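Side-chain contacts in YjbQ family protein (Sulfolobus tokodaii, PDB 1VE0), which is of unknown function but binds zinc and belongs to the YjbQ (UPF0047) family: residues G73-N78 with A86-A91; V39-T44 with I114-F119. All blocks are in the same frame, centred on the assembly; numbering follows the deposited sequence.

Contact 1 (G73-N78 with A86-A91). With ZN (zinc ion), chain C.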
ATOM      1  N   GLY A  73      -0.628  23.658  -4.610  1.00 36.79           N
ATOM      2  CA  GLY A  73       0.702  23.621  -4.037  1.00 35.84           C
ATOM      3  C   GLY A  73       1.808  23.767  -5.061  1.00 35.23           C
ATOM      4  O   GLY A  73       1.558  23.811  -6.269  1.00 35.95           O
ATOM      5  N   GLU A  74       3.038  23.836  -4.569  1.00 35.58           N
ATOM      6  CA  GLU A  74       4.219  23.976  -5.407  1.00 36.66           C
ATOM      7  C   GLU A  74       4.705  22.607  -5.881  1.00 34.40           C
ATOM      8  O   GLU A  74       5.045  21.753  -5.065  1.00 35.03           O
ATOM      9  CB  GLU A  74       5.321  24.684  -4.613  1.00 39.64           C
ATOM     10  CG  GLU A  74       6.663  24.738  -5.309  1.00 44.99           C
ATOM     11  CD  GLU A  74       7.733  25.407  -4.461  1.00 48.97           C
ATOM     12  OE1 GLU A  74       8.907  25.438  -4.898  1.00 50.38           O
ATOM     13  OE2 GLU A  74       7.400  25.905  -3.361  1.00 51.36           O
ATOM     14  N   PHE A  75       4.722  22.408  -7.198  1.00 31.97           N
ATOM     15  CA  PHE A  75       5.157  21.146  -7.809  1.00 30.93           C
ATOM     16  C   PHE A  75       6.048  21.411  -9.025  1.00 31.36           C
ATOM     17  O   PHE A  75       5.637  22.087  -9.969  1.00 30.31           O
ATOM     18  CB  PHE A  75       3.941  20.328  -8.268  1.00 28.87           C
ATOM     19  CG  PHE A  75       3.002  19.950  -7.156  1.00 28.85           C
ATOM     20  CD1 PHE A  75       3.298  18.885  -6.299  1.00 28.02           C
ATOM     21  CD2 PHE A  75       1.829  20.665  -6.952  1.00 26.81           C
ATOM     22  CE1 PHE A  75       2.438  18.542  -5.260  1.00 25.05           C
ATOM     23  CE2 PHE A  75       0.960  20.331  -5.913  1.00 28.58           C
ATOM     24  CZ  PHE A  75       1.266  19.266  -5.063  1.00 26.00           C
ATOM     25  N   GLU A  76       7.262  20.876  -9.019  1.00 31.34           N
ATOM     26  CA  GLU A  76       8.151  21.084 -10.153  1.00 32.38           C
ATOM     27  C   GLU A  76       7.579  20.452 -11.412  1.00 31.46           C
ATOM     28  O   GLU A  76       7.875  20.877 -12.536  1.00 28.92           O
ATOM     29  CB  GLU A  76       9.528  20.503  -9.859  1.00 35.63           C
ATOM     30  CG  GLU A  76      10.223  21.203  -8.713  1.00 42.43           C
ATOM     31  CD  GLU A  76      11.715  21.333  -8.938  1.00 47.35           C
ATOM     32  OE1 GLU A  76      12.383  21.979  -8.096  1.00 49.46           O
ATOM     33  OE2 GLU A  76      12.219  20.794  -9.955  1.00 48.71           O
ATOM     34  N   HIS A  77       6.751  19.432 -11.218  1.00 30.05           N
ATOM     35  CA  HIS A  77       6.134  18.740 -12.335  1.00 30.46           C
ATOM     36  C   HIS A  77       5.187  19.649 -13.104  1.00 30.60           C
ATOM     37  O   HIS A  77       5.039  19.513 -14.320  1.00 29.74           O
ATOM     38  CB  HIS A  77       5.344  17.531 -11.833  1.00 28.34           C
ATOM     39  CG  HIS A  77       4.623  16.793 -12.912  1.00 24.94           C
ATOM     40  ND1 HIS A  77       5.277  16.064 -13.880  1.00 26.31           N
ATOM     41  CD2 HIS A  77       3.301  16.684 -13.187  1.00 25.26           C
ATOM     42  CE1 HIS A  77       4.392  15.536 -14.706  1.00 26.19           C
ATOM     43  NE2 HIS A  77       3.185  15.897 -14.307  1.00 27.98           N
ATOM     44  N   ASN A  78       4.551  20.576 -12.392  1.00 32.17           N
ATOM     45  CA  ASN A  78       3.578  21.464 -13.017  1.00 33.16           C
ATOM     46  C   ASN A  78       4.125  22.369 -14.109  1.00 35.05           C
ATOM     47  O   ASN A  78       3.374  23.113 -14.736  1.00 35.19           O
ATOM     48  CB  ASN A  78       2.825  22.256 -11.941  1.00 32.47           C
ATOM     49  CG  ASN A  78       1.830  21.379 -11.170  1.00 32.59           C
ATOM     50  OD1 ASN A  78       1.883  20.155 -11.255  1.00 29.76           O
ATOM     51  ND2 ASN A  78       0.934  22.001 -10.421  1.00 31.60           N
ATOM     52  N   ALA A  86      -1.798  15.200  -7.927  1.00 20.23           N
ATOM     53  CA  ALA A  86      -2.434  13.904  -8.157  1.00 19.93           C
ATOM     54  C   ALA A  86      -1.397  12.788  -8.153  1.00 20.36           C
ATOM     55  O   ALA A  86      -1.650  11.690  -7.642  1.00 19.83           O
ATOM     56  CB  ALA A  86      -3.189  13.918  -9.478  1.00 18.34           C
ATOM     57  N   HIS A  87      -0.233  13.076  -8.732  1.00 20.29           N
ATOM     58  CA  HIS A  87       0.865  12.114  -8.795  1.00 18.86           C
ATOM     59  C   HIS A  87       1.366  11.792  -7.393  1.00 18.26           C
ATOM     60  O   HIS A  87       1.536  10.625  -7.024  1.00 16.78           O
ATOM     61  CB  HIS A  87       2.025  12.689  -9.619  1.00 19.29           C
ATOM     62  CG  HIS A  87       1.818  12.605 -11.097  1.00 20.01           C
ATOM     63  ND1 HIS A  87       1.905  11.417 -11.794  1.00 18.01           N
ATOM     64  CD2 HIS A  87       1.553  13.563 -12.019  1.00 20.00           C
ATOM     65  CE1 HIS A  87       1.709  11.649 -13.081  1.00 17.68           C
ATOM     66  NE2 HIS A  87       1.495  12.941 -13.244  1.00 18.66           N
ATOM     67  N   VAL A  88       1.597  12.840  -6.613  1.00 17.69           N
ATOM     68  CA  VAL A  88       2.100  12.691  -5.259  1.00 19.63           C
ATOM     69  C   VAL A  88       1.162  11.931  -4.321  1.00 19.13           C
ATOM     70  O   VAL A  88       1.566  10.956  -3.679  1.00 18.50           O
ATOM     71  CB  VAL A  88       2.415  14.075  -4.641  1.00 20.57           C
ATOM     72  CG1 VAL A  88       2.728  13.930  -3.153  1.00 20.05           C
ATOM     73  CG2 VAL A  88       3.587  14.703  -5.376  1.00 21.79           C
ATOM     74  N   ILE A  89      -0.088  12.365  -4.231  1.00 18.68           N
ATOM     75  CA  ILE A  89      -1.002  11.681  -3.324  1.00 19.30           C
ATOM     76  C   ILE A  89      -1.278  10.241  -3.785  1.00 18.03           C
ATOM     77  O   ILE A  89      -1.396   9.335  -2.959  1.00 17.33           O
ATOM     78  CB  ILE A  89      -2.330  12.470  -3.155  1.00 19.69           C
ATOM     79  CG1 ILE A  89      -3.139  11.873  -1.998  1.00 19.41           C
ATOM     80  CG2 ILE A  89      -3.122  12.480  -4.465  1.00 18.38           C
ATOM     81  CD1 ILE A  89      -2.435  11.952  -0.654  1.00 19.30           C
ATOM     82  N   SER A  90      -1.370  10.032  -5.096  1.00 17.83           N
ATOM     83  CA  SER A  90      -1.597   8.688  -5.643  1.00 16.41           C
ATOM     84  C   SER A  90      -0.421   7.742  -5.353  1.00 17.16           C
ATOM     85  O   SER A  90      -0.617   6.544  -5.149  1.00 15.48           O
ATOM     86  CB  SER A  90      -1.811   8.742  -7.169  1.00 15.31           C
ATOM     87  OG  SER A  90      -3.075   9.310  -7.511  1.00 15.89           O
ATOM     88  N   ALA A  91       0.800   8.273  -5.373  1.00 16.41           N
ATOM     89  CA  ALA A  91       1.979   7.449  -5.113  1.00 19.08           C
ATOM     90  C   ALA A  91       1.975   7.007  -3.656  1.00 17.67           C
ATOM     91  O   ALA A  91       2.298   5.862  -3.337  1.00 19.02           O
ATOM     92  CB  ALA A  91       3.250   8.233  -5.418  1.00 17.53           C
TER
HETATM   93 ZN    ZN C 136       1.573  14.586 -14.913  0.80 51.16          ZN
HETATM   94  O   HOH W   1       2.171  13.484 -16.627  0.80 44.94           O
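His77 and His87 meet at a zinc ion, which each binds through its NE2, at 2.2 Å from NE2 of His77 and 2.3 Å from NE2 of His87. Sharing the metal brings the two nitrogens, NE2 of His77 and NE2 of His87, to 3.6 Å. The rings form an offset edge-to-face pair, the edge of His87 turned toward the face of His77 with the planes at 76°. OD1 of Asn83 and a water complete the four ligands, and that water lies in the plane of the His77 ring, at its edge. With CG anti to the backbone N (chi1 177°), His77 sends its imidazole from the 3-10 turn toward helix 84-93. Well removed from the metal, CE1 of Phe75 rests against CG2 of Val88 at 4.0 Å, a separate apolar contact between the same loop and helix. In the second shell, OE2 of Glu54 and OD1 of Asn51, both of the second subunit, are hydrogen-bonded to ND1 of His77 and ND1 of His87 respectively; with the metal bonds they fix the rotation of both imidazoles. One chain thus supplies the protein ligands, but their orientation probably relies on the neighbouring subunit, and the bound water marks a coordination position that another ligand could probably take.

Contact 2 (V39-T44 with I114-F119). With SO4 (sulfate ion), chain B.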
ATOM      1  N   VAL A  39      -6.312  -5.603  -7.240  1.00 15.43           N
ATOM      2  CA  VAL A  39      -7.062  -4.561  -7.946  1.00 15.95           C
ATOM      3  C   VAL A  39      -6.018  -3.499  -8.248  1.00 16.79           C
ATOM      4  O   VAL A  39      -5.504  -2.828  -7.339  1.00 16.10           O
ATOM      5  CB  VAL A  39      -8.178  -3.995  -7.061  1.00 15.74           C
ATOM      6  CG1 VAL A  39      -8.965  -2.915  -7.807  1.00 14.86           C
ATOM      7  CG2 VAL A  39      -9.112  -5.138  -6.649  1.00 16.41           C
ATOM      8  N   ILE A  40      -5.711  -3.367  -9.533  1.00 15.25           N
ATOM      9  CA  ILE A  40      -4.648  -2.483 -10.001  1.00 17.52           C
ATOM     10  C   ILE A  40      -5.029  -1.454 -11.052  1.00 18.84           C
ATOM     11  O   ILE A  40      -5.825  -1.741 -11.938  1.00 20.90           O
ATOM     12  CB  ILE A  40      -3.516  -3.361 -10.630  1.00 17.36           C
ATOM     13  CG1 ILE A  40      -2.965  -4.322  -9.582  1.00 16.23           C
ATOM     14  CG2 ILE A  40      -2.406  -2.488 -11.247  1.00 18.01           C
ATOM     15  CD1 ILE A  40      -2.425  -5.599 -10.189  1.00 18.04           C
ATOM     16  N   VAL A  41      -4.483  -0.247 -10.954  1.00 19.06           N
ATOM     17  CA  VAL A  41      -4.714   0.707 -12.037  1.00 19.83           C
ATOM     18  C   VAL A  41      -3.328   0.947 -12.608  1.00 20.55           C
ATOM     19  O   VAL A  41      -2.350   1.031 -11.863  1.00 21.36           O
ATOM     20  CB  VAL A  41      -5.329   2.059 -11.591  1.00 19.90           C
ATOM     21  CG1 VAL A  41      -6.794   1.854 -11.222  1.00 15.50           C
ATOM     22  CG2 VAL A  41      -4.513   2.682 -10.434  1.00 20.50           C
ATOM     23  N   LYS A  42      -3.226   1.017 -13.926  1.00 19.99           N
ATOM     24  CA  LYS A  42      -1.937   1.269 -14.546  1.00 22.25           C
ATOM     25  C   LYS A  42      -1.808   2.767 -14.754  1.00 23.24           C
ATOM     26  O   LYS A  42      -1.079   3.224 -15.634  1.00 26.01           O
ATOM     27  CB  LYS A  42      -1.824   0.540 -15.886  1.00 22.69           C
ATOM     28  CG  LYS A  42      -1.973  -0.968 -15.799  1.00 25.86           C
ATOM     29  CD  LYS A  42      -1.852  -1.578 -17.191  1.00 30.65           C
ATOM     30  CE  LYS A  42      -2.295  -3.017 -17.227  1.00 33.33           C
ATOM     31  NZ  LYS A  42      -2.194  -3.560 -18.621  1.00 36.47           N
ATOM     32  N   HIS A  43      -2.523   3.524 -13.925  1.00 22.06           N
ATOM     33  CA  HIS A  43      -2.516   4.986 -13.975  1.00 20.67           C
ATOM     34  C   HIS A  43      -1.603   5.535 -12.883  1.00 20.51           C
ATOM     35  O   HIS A  43      -1.314   4.837 -11.913  1.00 19.21           O
ATOM     36  CB  HIS A  43      -3.928   5.516 -13.749  1.00 21.76           C
ATOM     37  CG  HIS A  43      -4.901   5.104 -14.803  1.00 23.74           C
ATOM     38  ND1 HIS A  43      -4.750   5.454 -16.127  1.00 24.18           N
ATOM     39  CD2 HIS A  43      -6.054   4.397 -14.727  1.00 24.68           C
ATOM     40  CE1 HIS A  43      -5.771   4.981 -16.824  1.00 25.00           C
ATOM     41  NE2 HIS A  43      -6.576   4.335 -15.998  1.00 25.82           N
ATOM     42  N   THR A  44      -1.171   6.785 -13.027  1.00 17.73           N
ATOM     43  CA  THR A  44      -0.300   7.388 -12.030  1.00 18.22           C
ATOM     44  C   THR A  44      -0.985   8.520 -11.285  1.00 17.81           C
ATOM     45  O   THR A  44      -0.404   9.091 -10.371  1.00 17.43           O
ATOM     46  CB  THR A  44       0.991   7.965 -12.663  1.00 18.19           C
ATOM     47  OG1 THR A  44       0.640   9.002 -13.584  1.00 21.59           O
ATOM     48  CG2 THR A  44       1.770   6.889 -13.396  1.00 16.70           C
ATOM     49  N   ILE A 114     -14.478  -1.553  -2.438  1.00 18.51           N
ATOM     50  CA  ILE A 114     -13.291  -1.269  -3.227  1.00 17.13           C
ATOM     51  C   ILE A 114     -13.593   0.085  -3.849  1.00 17.46           C
ATOM     52  O   ILE A 114     -14.588   0.245  -4.543  1.00 18.18           O
ATOM     53  CB  ILE A 114     -13.096  -2.347  -4.292  1.00 19.57           C
ATOM     54  CG1 ILE A 114     -12.969  -3.711  -3.590  1.00 18.64           C
ATOM     55  CG2 ILE A 114     -11.834  -2.039  -5.130  1.00 18.15           C
ATOM     56  CD1 ILE A 114     -12.892  -4.895  -4.529  1.00 21.53           C
ATOM     57  N   ILE A 115     -12.741   1.063  -3.581  1.00 17.21           N
ATOM     58  CA  ILE A 115     -12.976   2.412  -4.077  1.00 17.88           C
ATOM     59  C   ILE A 115     -11.878   2.988  -4.961  1.00 17.90           C
ATOM     60  O   ILE A 115     -10.693   2.880  -4.636  1.00 16.63           O
ATOM     61  CB  ILE A 115     -13.173   3.366  -2.872  1.00 17.84           C
ATOM     62  CG1 ILE A 115     -14.392   2.917  -2.058  1.00 18.30           C
ATOM     63  CG2 ILE A 115     -13.310   4.805  -3.351  1.00 17.78           C
ATOM     64  CD1 ILE A 115     -14.424   3.458  -0.649  1.00 18.19           C
ATOM     65  N   LEU A 116     -12.267   3.602  -6.080  1.00 17.63           N
ATOM     66  CA  LEU A 116     -11.278   4.258  -6.941  1.00 17.72           C
ATOM     67  C   LEU A 116     -11.294   5.746  -6.576  1.00 16.61           C
ATOM     68  O   LEU A 116     -12.351   6.358  -6.538  1.00 16.26           O
ATOM     69  CB  LEU A 116     -11.621   4.091  -8.428  1.00 20.05           C
ATOM     70  CG  LEU A 116     -10.883   5.028  -9.406  1.00 22.23           C
ATOM     71  CD1 LEU A 116      -9.393   4.749  -9.392  1.00 26.52           C
ATOM     72  CD2 LEU A 116     -11.429   4.826 -10.803  1.00 26.36           C
ATOM     73  N   LEU A 117     -10.124   6.316  -6.287  1.00 16.27           N
ATOM     74  CA  LEU A 117     -10.019   7.731  -5.938  1.00 19.22           C
ATOM     75  C   LEU A 117      -9.346   8.427  -7.113  1.00 19.12           C
ATOM     76  O   LEU A 117      -8.263   8.032  -7.545  1.00 20.79           O
ATOM     77  CB  LEU A 117      -9.201   7.938  -4.647  1.00 16.52           C
ATOM     78  CG  LEU A 117      -9.800   7.419  -3.320  1.00 17.82           C
ATOM     79  CD1 LEU A 117      -8.852   7.786  -2.164  1.00 16.44           C
ATOM     80  CD2 LEU A 117     -11.186   8.045  -3.070  1.00 17.78           C
ATOM     81  N   GLU A 118     -10.015   9.451  -7.630  1.00 20.37           N
ATOM     82  CA  GLU A 118      -9.559  10.220  -8.785  1.00 19.12           C
ATOM     83  C   GLU A 118      -9.090  11.595  -8.323  1.00 19.90           C
ATOM     84  O   GLU A 118      -9.776  12.261  -7.551  1.00 19.88           O
ATOM     85  CB  GLU A 118     -10.735  10.349  -9.766  1.00 18.83           C
ATOM     86  CG  GLU A 118     -10.558  11.310 -10.933  1.00 18.81           C
ATOM     87  CD  GLU A 118      -9.503  10.866 -11.914  1.00 19.85           C
ATOM     88  OE1 GLU A 118      -8.306  11.085 -11.622  1.00 23.60           O
ATOM     89  OE2 GLU A 118      -9.870  10.291 -12.970  1.00 20.24           O
ATOM     90  N   PHE A 119      -7.919  12.014  -8.794  1.00 19.64           N
ATOM     91  CA  PHE A 119      -7.368  13.309  -8.424  1.00 18.60           C
ATOM     92  C   PHE A 119      -7.035  14.150  -9.649  1.00 19.26           C
ATOM     93  O   PHE A 119      -6.571  15.272  -9.509  1.00 19.32           O
ATOM     94  CB  PHE A 119      -6.099  13.130  -7.579  1.00 17.51           C
ATOM     95  CG  PHE A 119      -6.275  12.184  -6.421  1.00 18.52           C
ATOM     96  CD1 PHE A 119      -5.720  10.910  -6.459  1.00 20.69           C
ATOM     97  CD2 PHE A 119      -7.030  12.554  -5.316  1.00 19.35           C
ATOM     98  CE1 PHE A 119      -5.918  10.015  -5.411  1.00 19.58           C
ATOM     99  CE2 PHE A 119      -7.237  11.663  -4.261  1.00 20.28           C
ATOM    100  CZ  PHE A 119      -6.680  10.396  -4.313  1.00 20.63           C
TER
HETATM  101  S   SO4 B 135      -2.124   8.486 -15.929  1.00 29.06           S
HETATM  102  O1  SO4 B 135      -2.786   7.647 -16.952  1.00 27.49           O
HETATM  103  O2  SO4 B 135      -2.881   8.426 -14.676  1.00 28.34           O
HETATM  104  O3  SO4 B 135      -2.094   9.877 -16.412  1.00 29.69           O
HETATM  105  O4  SO4 B 135      -0.753   7.991 -15.688  1.00 27.82           O
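Val39 and Ile114 make the closer of two apolar contacts, CG1 of the valine lying 4.0 Å from CG2 of the isoleucine. Both methyls stand anti to their own backbone N (chi1 -180° for Val39), and the two buried side chains cross at a slant. Two residues further on, CG1 of Val41 approaches CD1 of Leu116 at 4.3 Å; the leucine starts off to one side and only its end bends back to the valine. No hydrogen bond joins the two backbones, because the strands belong to different layers: 35-41 to a five-stranded antiparallel sheet and 113-118 to a three-stranded one, packed together through their side chains. Further along, residues 42-44 form a polar loop, partly exposed at Lys42 and His43, that holds a sulfate, probably from the crystallisation liquor. ND1 of His43 donates to sulfate O1 at 3.1 Å, the anion sitting at the ring's edge, near its plane, while the N-H of the buried Thr44 is shared between O2 and O4. Thr45, Arg123 and Arg125 are further donors to the anion. A leucine in place of His43 would probably leave O1 without this donor and the backbone N of Thr126, which bonds to NE2, without its acceptor.

How the contacts relate
Both contacts are buried where their segments touch, but in different settings. Contact 2 is in the core of the chain and joins two sheets by apolar packing, whereas contact 1, about 18 Å from the chain's centre to its own, is at the periphery, covered by the second subunit, and joins a loop to helix 84-93 chiefly through a metal. Along the chain, contact 1 is nested inside the loop closed by contact 2. They share no secondary-structure element but touch: Ala86 and Ser90 pack on Phe119, and CB of Ser90 comes 3.5 Å from O of Thr44. The zinc of contact 1 and the sulfate of contact 2 lie close together, nearer His87 and Thr44, and Asn51 of the second subunit reaches both contacts.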